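Local coordinates for probable porin (Pseudomonas aeruginosa, PDB 4FSO), which is a beta-barrel protein of the outer membrane that probably acts as a porin, a passive channel across that membrane, at residues 65-73 and 134-142; 175-184 and 285-293. All blocks are in the same frame, centred on the assembly; numbering follows the deposited sequence.

Following the chain from the N terminus, interaction 1 closes first: strand 62-72 of the barrel wall meets residues 134-142, a piece of chain that comes back against it after 60 residues, having passed through strands 101-112, 115-119, 121-126 and 129-131. Interaction 2 opens only later and spans about 100 residues, mostly strand, joining the loop after strand 173-174 to the loop after strand 273-283. The two contacts therefore follow in series, neither nesting nor crossing. They lie about 22 Å apart between centres, yet they touch: Thr139 OG1 lies 3.1 Å from Gly293 O, a probable hydrogen bond, and Phe141 packs on Ile175 and Asp292.

Interaction 1: residues 65-73 and 134-142; sequences VDTLAMLGI and GRLLPTLFH
Met70 reaches from strand 62-72 into the run of apolar residues Leu137, Pro138 and Leu140 and has more surface buried here than any other residue of the pair. Its CG stands anti to the carbonyl carbon (chi1 -52°) and the chain is extended beyond it, which carries the terminal methyl well off the strand. There CE packs against Leu140 CD1 at 3.7 Å and Pro138 CG at 3.9 Å, crossing both side chains at a slant, while at the root of the same side chain Met70 CB meets Leu137 CD1 at 3.7 Å. Leu137 points at the strand: its CD1 methyl lies against the backbone, 3.6 Å from Gly72 N, and CD2 faces Leu71 O. Gly72, having no side chain, lets Leu136 CD2 approach its CA to 3.6 Å. Leu140 CD1 also meets Leu68 CD1 at 4.2 Å. No hydrogen bond joins the segments; apolar side chains pack on each other and on the strand backbone from Leu71 to Ile73. A mostly loop segment is thus laid on the Met70 face of a barrel strand, opposite Leu71, running back roughly antiparallel (145° between end-to-end directions). Strand 62-72 spends its backbone bonds on strands 41-53 and 101-112; Leu137 also touches Ile49 and Tyr101, Pro138 touches Ile49, and Leu140 continues onto Leu123 of strand 121-126 and Thr165 of strand 154-165.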
loop_
_atom_site.group_PDB
_atom_site.type_symbol
_atom_site.label_atom_id
_atom_site.label_comp_id
_atom_site.label_asym_id
_atom_site.label_seq_id
_atom_site.Cartn_x
_atom_site.Cartn_y
_atom_site.Cartn_z
ATOM N N VAL A 65 -14.717 16.571 12.316
ATOM C CA VAL A 65 -14.703 15.186 12.744
ATOM C C VAL A 65 -14.692 14.204 11.587
ATOM O O VAL A 65 -15.256 14.451 10.515
ATOM C CB VAL A 65 -15.848 14.868 13.756
ATOM C CG1 VAL A 65 -17.245 15.033 13.113
ATOM C CG2 VAL A 65 -15.656 13.473 14.362
ATOM N N ASP A 66 -14.008 13.096 11.825
ATOM C CA ASP A 66 -13.835 12.029 10.858
ATOM C C ASP A 66 -14.255 10.734 11.497
ATOM O O ASP A 66 -13.964 10.466 12.665
ATOM C CB ASP A 66 -12.379 11.940 10.428
ATOM C CG ASP A 66 -12.020 12.993 9.419
ATOM O OD1 ASP A 66 -12.884 13.853 9.131
ATOM O OD2 ASP A 66 -10.882 12.959 8.912
ATOM N N THR A 67 -14.960 9.927 10.729
ATOM C CA THR A 67 -15.564 8.754 11.300
ATOM C C THR A 67 -15.505 7.623 10.317
ATOM O O THR A 67 -15.851 7.775 9.137
ATOM C CB THR A 67 -17.010 9.027 11.624
ATOM O OG1 THR A 67 -17.535 9.882 10.608
ATOM C CG2 THR A 67 -17.123 9.736 12.961
ATOM N N LEU A 68 -15.053 6.480 10.810
ATOM C CA LEU A 68 -15.061 5.281 10.004
ATOM C C LEU A 68 -15.935 4.208 10.622
ATOM O O LEU A 68 -15.910 3.971 11.833
ATOM C CB LEU A 68 -13.645 4.777 9.801
ATOM C CG LEU A 68 -12.861 5.720 8.905
ATOM C CD1 LEU A 68 -11.521 6.056 9.557
ATOM C CD2 LEU A 68 -12.694 5.103 7.516
ATOM N N ALA A 69 -16.728 3.571 9.779
ATOM C CA ALA A 69 -17.563 2.481 10.228
ATOM C C ALA A 69 -17.460 1.397 9.181
ATOM O O ALA A 69 -17.538 1.688 7.979
ATOM C CB ALA A 69 -18.996 2.944 10.372
ATOM N N MET A 70 -17.257 0.157 9.623
ATOM C CA MET A 70 -17.163 -0.950 8.680
ATOM C C MET A 70 -17.965 -2.144 9.144
ATOM O O MET A 70 -18.149 -2.366 10.344
ATOM C CB MET A 70 -15.710 -1.346 8.448
ATOM C CG MET A 70 -14.835 -0.183 8.074
ATOM S SD MET A 70 -13.136 -0.427 8.568
ATOM C CE MET A 70 -12.488 1.226 8.308
ATOM N N LEU A 71 -18.432 -2.914 8.169
ATOM C CA LEU A 71 -19.328 -4.027 8.427
ATOM C C LEU A 71 -19.090 -5.127 7.391
ATOM O O LEU A 71 -19.251 -4.905 6.183
ATOM C CB LEU A 71 -20.785 -3.554 8.361
ATOM C CG LEU A 71 -21.757 -4.636 8.827
ATOM C CD1 LEU A 71 -21.580 -4.869 10.329
ATOM C CD2 LEU A 71 -23.202 -4.307 8.479
ATOM N N GLY A 72 -18.704 -6.309 7.858
ATOM C CA GLY A 72 -18.326 -7.375 6.950
ATOM C C GLY A 72 -18.963 -8.724 7.231
ATOM O O GLY A 72 -19.424 -8.983 8.339
ATOM N N ILE A 73 -18.988 -9.586 6.220
ATOM C CA ILE A 73 -19.444 -10.961 6.402
ATOM C C ILE A 73 -18.892 -11.902 5.328
ATOM O O ILE A 73 -18.559 -11.478 4.217
ATOM C CB ILE A 73 -20.977 -11.055 6.432
ATOM C CG1 ILE A 73 -21.408 -12.436 6.922
ATOM C CG2 ILE A 73 -21.561 -10.748 5.069
ATOM C CD1 ILE A 73 -21.121 -12.690 8.393
ATOM N N GLY A 134 -6.356 -4.907 0.332
ATOM C CA GLY A 134 -6.511 -6.185 -0.337
ATOM C C GLY A 134 -7.341 -7.239 0.365
ATOM O O GLY A 134 -7.368 -8.387 -0.069
ATOM N N ARG A 135 -8.002 -6.867 1.456
ATOM C CA ARG A 135 -9.027 -7.732 2.040
ATOM C C ARG A 135 -10.378 -7.012 2.003
ATOM O O ARG A 135 -10.545 -6.058 1.238
ATOM C CB ARG A 135 -8.656 -8.196 3.457
ATOM C CG ARG A 135 -7.564 -9.281 3.505
ATOM C CD ARG A 135 -7.967 -10.558 2.751
ATOM N NE ARG A 135 -6.932 -10.993 1.809
ATOM C CZ ARG A 135 -6.360 -12.195 1.806
ATOM N NH1 ARG A 135 -6.721 -13.117 2.690
ATOM N NH2 ARG A 135 -5.427 -12.480 0.909
ATOM N N LEU A 136 -11.332 -7.464 2.816
ATOM C CA LEU A 136 -12.703 -6.936 2.756
ATOM C C LEU A 136 -12.838 -5.526 3.346
ATOM O O LEU A 136 -13.417 -4.618 2.732
ATOM C CB LEU A 136 -13.685 -7.891 3.450
ATOM C CG LEU A 136 -15.131 -7.402 3.441
ATOM C CD1 LEU A 136 -15.675 -7.361 2.024
ATOM C CD2 LEU A 136 -16.008 -8.255 4.338
ATOM N N LEU A 137 -12.308 -5.363 4.550
ATOM C CA LEU A 137 -12.362 -4.093 5.250
ATOM C C LEU A 137 -10.921 -3.731 5.597
ATOM O O LEU A 137 -10.159 -4.582 6.065
ATOM C CB LEU A 137 -13.228 -4.218 6.509
ATOM C CG LEU A 137 -14.590 -4.934 6.374
ATOM C CD1 LEU A 137 -15.329 -4.988 7.708
ATOM C CD2 LEU A 137 -15.478 -4.317 5.286
ATOM N N PRO A 138 -10.529 -2.474 5.336
ATOM C CA PRO A 138 -9.137 -2.062 5.560
ATOM C C PRO A 138 -8.691 -2.206 7.019
ATOM O O PRO A 138 -9.502 -2.450 7.912
ATOM C CB PRO A 138 -9.123 -0.585 5.133
ATOM C CG PRO A 138 -10.559 -0.149 5.150
ATOM C CD PRO A 138 -11.369 -1.373 4.830
ATOM N N THR A 139 -7.392 -2.082 7.252
ATOM C CA THR A 139 -6.873 -2.075 8.607
ATOM C C THR A 139 -7.209 -0.725 9.203
ATOM O O THR A 139 -7.444 0.238 8.483
ATOM C CB THR A 139 -5.353 -2.238 8.625
ATOM O OG1 THR A 139 -4.939 -3.005 7.484
ATOM C CG2 THR A 139 -4.918 -2.923 9.907
ATOM N N LEU A 140 -7.215 -0.645 10.518
ATOM C CA LEU A 140 -7.604 0.581 11.165
ATOM C C LEU A 140 -6.561 0.919 12.207
ATOM O O LEU A 140 -6.398 0.176 13.166
ATOM C CB LEU A 140 -8.960 0.385 11.838
ATOM C CG LEU A 140 -9.696 1.688 12.135
ATOM C CD1 LEU A 140 -10.060 2.355 10.828
ATOM C CD2 LEU A 140 -10.927 1.449 12.965
ATOM N N PHE A 141 -5.851 2.024 12.038
ATOM C CA PHE A 141 -4.866 2.390 13.052
ATOM C C PHE A 141 -5.393 3.476 13.946
ATOM O O PHE A 141 -6.335 4.182 13.591
ATOM C CB PHE A 141 -3.522 2.757 12.426
ATOM C CG PHE A 141 -2.870 1.604 11.732
ATOM C CD1 PHE A 141 -1.917 0.840 12.379
ATOM C CD2 PHE A 141 -3.252 1.248 10.445
ATOM C CE1 PHE A 141 -1.325 -0.249 11.746
ATOM C CE2 PHE A 141 -2.654 0.163 9.795
ATOM C CZ PHE A 141 -1.693 -0.588 10.448
ATOM N N HIS A 142 -4.813 3.575 15.131
ATOM C CA HIS A 142 -5.219 4.598 16.082
ATOM C C HIS A 142 -4.050 5.441 16.530
ATOM O O HIS A 142 -2.963 4.932 16.798
ATOM C CB HIS A 142 -5.970 3.987 17.258
ATOM C CG HIS A 142 -7.407 3.711 16.945
ATOM N ND1 HIS A 142 -7.798 2.794 15.991
ATOM C CD2 HIS A 142 -8.545 4.272 17.419
ATOM C CE1 HIS A 142 -9.118 2.785 15.909
ATOM N NE2 HIS A 142 -9.596 3.669 16.766
#

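Interaction 2: residues 175-184 and 285-293; sequences IRLHCKNKRY and ASSMPYLDG
His178 lays its ring over one face of the Tyr290 ring, displaced toward the rim, in an offset stack with centroids 4.5 Å apart and planes at 13°. The imidazole covers the CE2 and CZ side of the phenol, and His178 CB adds a CH-pi contact. With its CG anti to the backbone N (chi1 178°), the histidine ring swings out over that face. A second bump is Tyr184, whose ring lies against the extended run of Ser286, Ser287 and Pro289; its OH to Ser287 O bond is modelled implausibly short and remains doubtful. Pro289 CB is shared by Tyr184 CE2 and Leu177 CD1, each 3.9 Å away. Further along, Ile175 CG2 faces both methyls of Leu291, 4.0 Å from each. An isolated beta bridge at Leu177 and Leu291 joins the two loops: His178 N donates to Tyr290 O at 2.7 Å, in the carbonyl plane, and Asp292 N donates to Arg176 O at 2.9 Å from above it. One water spans His178 O and Tyr290 N. The Cys179-Cys186 disulfide ties the first loop. Backbone amides and carbonyls thus set the alignment of the loops, while outer partners hold polar ends, Asp306 taking Tyr290 OH and Asp187 the Arg176 guanidinium.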
loop_
_atom_site.group_PDB
_atom_site.type_symbol
_atom_site.label_atom_id
_atom_site.label_comp_id
_atom_site.label_asym_id
_atom_site.label_seq_id
_atom_site.Cartn_x
_atom_site.Cartn_y
_atom_site.Cartn_z
ATOM N N ILE A 175 0.329 -3.018 17.670
ATOM C CA ILE A 175 0.920 -3.007 16.332
ATOM C C ILE A 175 2.021 -4.054 16.134
ATOM O O ILE A 175 2.840 -4.303 17.011
ATOM C CB ILE A 175 1.423 -1.619 15.996
ATOM C CG1 ILE A 175 0.324 -0.599 16.306
ATOM C CG2 ILE A 175 1.902 -1.547 14.558
ATOM C CD1 ILE A 175 0.406 0.698 15.485
ATOM N N ARG A 176 2.014 -4.671 14.966
ATOM C CA ARG A 176 2.754 -5.892 14.731
ATOM C C ARG A 176 3.649 -5.785 13.543
ATOM O O ARG A 176 3.357 -5.100 12.560
ATOM C CB ARG A 176 1.793 -7.041 14.444
ATOM C CG ARG A 176 1.382 -7.813 15.642
ATOM C CD ARG A 176 0.090 -8.542 15.390
ATOM N NE ARG A 176 -0.225 -9.408 16.523
ATOM C CZ ARG A 176 -0.631 -8.975 17.717
ATOM N NH1 ARG A 176 -0.779 -7.670 17.961
ATOM N NH2 ARG A 176 -0.890 -9.857 18.678
ATOM N N LEU A 177 4.739 -6.518 13.648
ATOM C CA LEU A 177 5.659 -6.700 12.570
ATOM C C LEU A 177 5.035 -7.707 11.623
ATOM O O LEU A 177 4.520 -8.746 12.048
ATOM C CB LEU A 177 6.953 -7.256 13.134
ATOM C CG LEU A 177 8.038 -7.485 12.098
ATOM C CD1 LEU A 177 8.549 -6.161 11.573
ATOM C CD2 LEU A 177 9.126 -8.276 12.745
ATOM N N HIS A 178 5.067 -7.400 10.334
ATOM C CA HIS A 178 4.586 -8.349 9.353
ATOM C C HIS A 178 5.509 -9.560 9.394
ATOM O O HIS A 178 6.737 -9.430 9.518
ATOM C CB HIS A 178 4.581 -7.736 7.962
ATOM C CG HIS A 178 4.129 -8.693 6.897
ATOM N ND1 HIS A 178 5.012 -9.381 6.093
ATOM C CD2 HIS A 178 2.889 -9.091 6.535
ATOM C CE1 HIS A 178 4.328 -10.154 5.266
ATOM N NE2 HIS A 178 3.043 -9.998 5.512
ATOM N N CYS A 179 4.921 -10.742 9.291
ATOM C CA CYS A 179 5.670 -11.950 9.552
ATOM C C CYS A 179 5.201 -13.078 8.641
ATOM O O CYS A 179 5.754 -14.182 8.665
ATOM C CB CYS A 179 5.493 -12.346 11.028
ATOM S SG CYS A 179 4.012 -13.354 11.356
ATOM N N LYS A 180 4.194 -12.781 7.823
ATOM C CA LYS A 180 3.451 -13.810 7.095
ATOM C C LYS A 180 4.228 -14.507 5.996
ATOM O O LYS A 180 3.875 -14.385 4.827
ATOM C CB LYS A 180 2.127 -13.260 6.535
ATOM N N ASN A 181 5.305 -15.185 6.398
ATOM C CA ASN A 181 5.875 -16.358 5.711
ATOM C C ASN A 181 7.161 -16.831 6.395
ATOM O O ASN A 181 7.934 -17.609 5.835
ATOM C CB ASN A 181 6.069 -16.167 4.193
ATOM C CG ASN A 181 5.296 -17.209 3.366
ATOM O OD1 ASN A 181 5.398 -18.413 3.617
ATOM N ND2 ASN A 181 4.512 -16.744 2.393
ATOM N N LYS A 182 7.375 -16.355 7.618
ATOM C CA LYS A 182 8.517 -16.784 8.414
ATOM C C LYS A 182 9.645 -15.754 8.421
ATOM O O LYS A 182 9.491 -14.626 7.934
ATOM N N ARG A 183 10.783 -16.163 8.968
ATOM C CA ARG A 183 11.868 -15.239 9.243
ATOM C C ARG A 183 11.493 -14.517 10.524
ATOM O O ARG A 183 11.676 -15.052 11.620
ATOM N N TYR A 184 10.944 -13.313 10.372
ATOM C CA TYR A 184 10.452 -12.528 11.499
ATOM C C TYR A 184 9.388 -13.277 12.271
ATOM O O TYR A 184 8.437 -13.810 11.686
ATOM C CB TYR A 184 9.851 -11.228 11.004
ATOM C CG TYR A 184 10.848 -10.330 10.340
ATOM C CD1 TYR A 184 12.201 -10.387 10.670
ATOM C CD2 TYR A 184 10.442 -9.430 9.377
ATOM C CE1 TYR A 184 13.125 -9.553 10.047
ATOM C CE2 TYR A 184 11.340 -8.599 8.757
ATOM C CZ TYR A 184 12.681 -8.654 9.085
ATOM O OH TYR A 184 13.552 -7.798 8.440
ATOM N N ALA A 285 21.210 -8.899 6.028
ATOM C CA ALA A 285 20.856 -10.223 6.533
ATOM C C ALA A 285 19.338 -10.464 6.515
ATOM O O ALA A 285 18.868 -11.598 6.439
ATOM C CB ALA A 285 21.393 -10.394 7.947
ATOM N N SER A 286 18.580 -9.379 6.585
ATOM C CA SER A 286 17.155 -9.463 6.866
ATOM C C SER A 286 16.369 -9.220 5.623
ATOM O O SER A 286 16.872 -8.642 4.658
ATOM C CB SER A 286 16.750 -8.394 7.881
ATOM O OG SER A 286 17.501 -8.533 9.050
ATOM N N SER A 287 15.114 -9.641 5.673
ATOM C CA SER A 287 14.121 -9.141 4.729
ATOM C C SER A 287 13.786 -7.693 5.117
ATOM O O SER A 287 14.147 -7.244 6.201
ATOM C CB SER A 287 12.854 -10.019 4.771
ATOM O OG SER A 287 12.094 -9.815 5.963
ATOM N N MET A 288 13.104 -6.962 4.245
ATOM C CA MET A 288 12.631 -5.624 4.607
ATOM C C MET A 288 11.452 -5.681 5.596
ATOM O O MET A 288 10.438 -6.318 5.339
ATOM C CB MET A 288 12.270 -4.798 3.375
ATOM C CG MET A 288 11.812 -3.411 3.750
ATOM S SD MET A 288 10.999 -2.512 2.417
ATOM C CE MET A 288 10.217 -1.213 3.354
ATOM N N PRO A 289 11.596 -5.030 6.754
ATOM C CA PRO A 289 10.486 -5.119 7.708
ATOM C C PRO A 289 9.336 -4.150 7.371
ATOM O O PRO A 289 9.550 -3.100 6.789
ATOM C CB PRO A 289 11.153 -4.732 9.038
ATOM C CG PRO A 289 12.241 -3.780 8.637
ATOM C CD PRO A 289 12.756 -4.296 7.300
ATOM N N TYR A 290 8.119 -4.514 7.733
ATOM C CA TYR A 290 7.012 -3.582 7.659
ATOM C C TYR A 290 5.875 -4.049 8.539
ATOM O O TYR A 290 5.936 -5.149 9.094
ATOM C CB TYR A 290 6.529 -3.375 6.231
ATOM C CG TYR A 290 6.223 -4.627 5.434
ATOM C CD1 TYR A 290 7.246 -5.356 4.841
ATOM C CD2 TYR A 290 4.904 -5.044 5.216
ATOM C CE1 TYR A 290 6.983 -6.470 4.076
ATOM C CE2 TYR A 290 4.622 -6.180 4.446
ATOM C CZ TYR A 290 5.676 -6.884 3.875
ATOM O OH TYR A 290 5.456 -7.999 3.099
ATOM N N LEU A 291 4.850 -3.205 8.671
ATOM C CA LEU A 291 3.732 -3.474 9.586
ATOM C C LEU A 291 2.697 -4.463 9.030
ATOM O O LEU A 291 2.325 -4.418 7.844
ATOM C CB LEU A 291 3.021 -2.173 9.958
ATOM C CG LEU A 291 3.937 -1.164 10.628
ATOM C CD1 LEU A 291 3.124 0.034 11.103
ATOM C CD2 LEU A 291 4.729 -1.842 11.765
ATOM N N ASP A 292 2.251 -5.368 9.895
ATOM C CA ASP A 292 1.086 -6.176 9.601
ATOM C C ASP A 292 -0.084 -5.216 9.326
ATOM O O ASP A 292 -0.318 -4.274 10.091
ATOM C CB ASP A 292 0.780 -7.071 10.793
ATOM C CG ASP A 292 0.040 -8.319 10.403
ATOM O OD1 ASP A 292 -0.449 -8.387 9.267
ATOM O OD2 ASP A 292 -0.048 -9.245 11.231
ATOM N N GLY A 293 -0.803 -5.448 8.232
ATOM C CA GLY A 293 -1.855 -4.545 7.815
ATOM C C GLY A 293 -1.360 -3.489 6.848
ATOM O O GLY A 293 -2.047 -2.511 6.565
HETATM O O HOH W 1 7.958 -7.612 8.005
#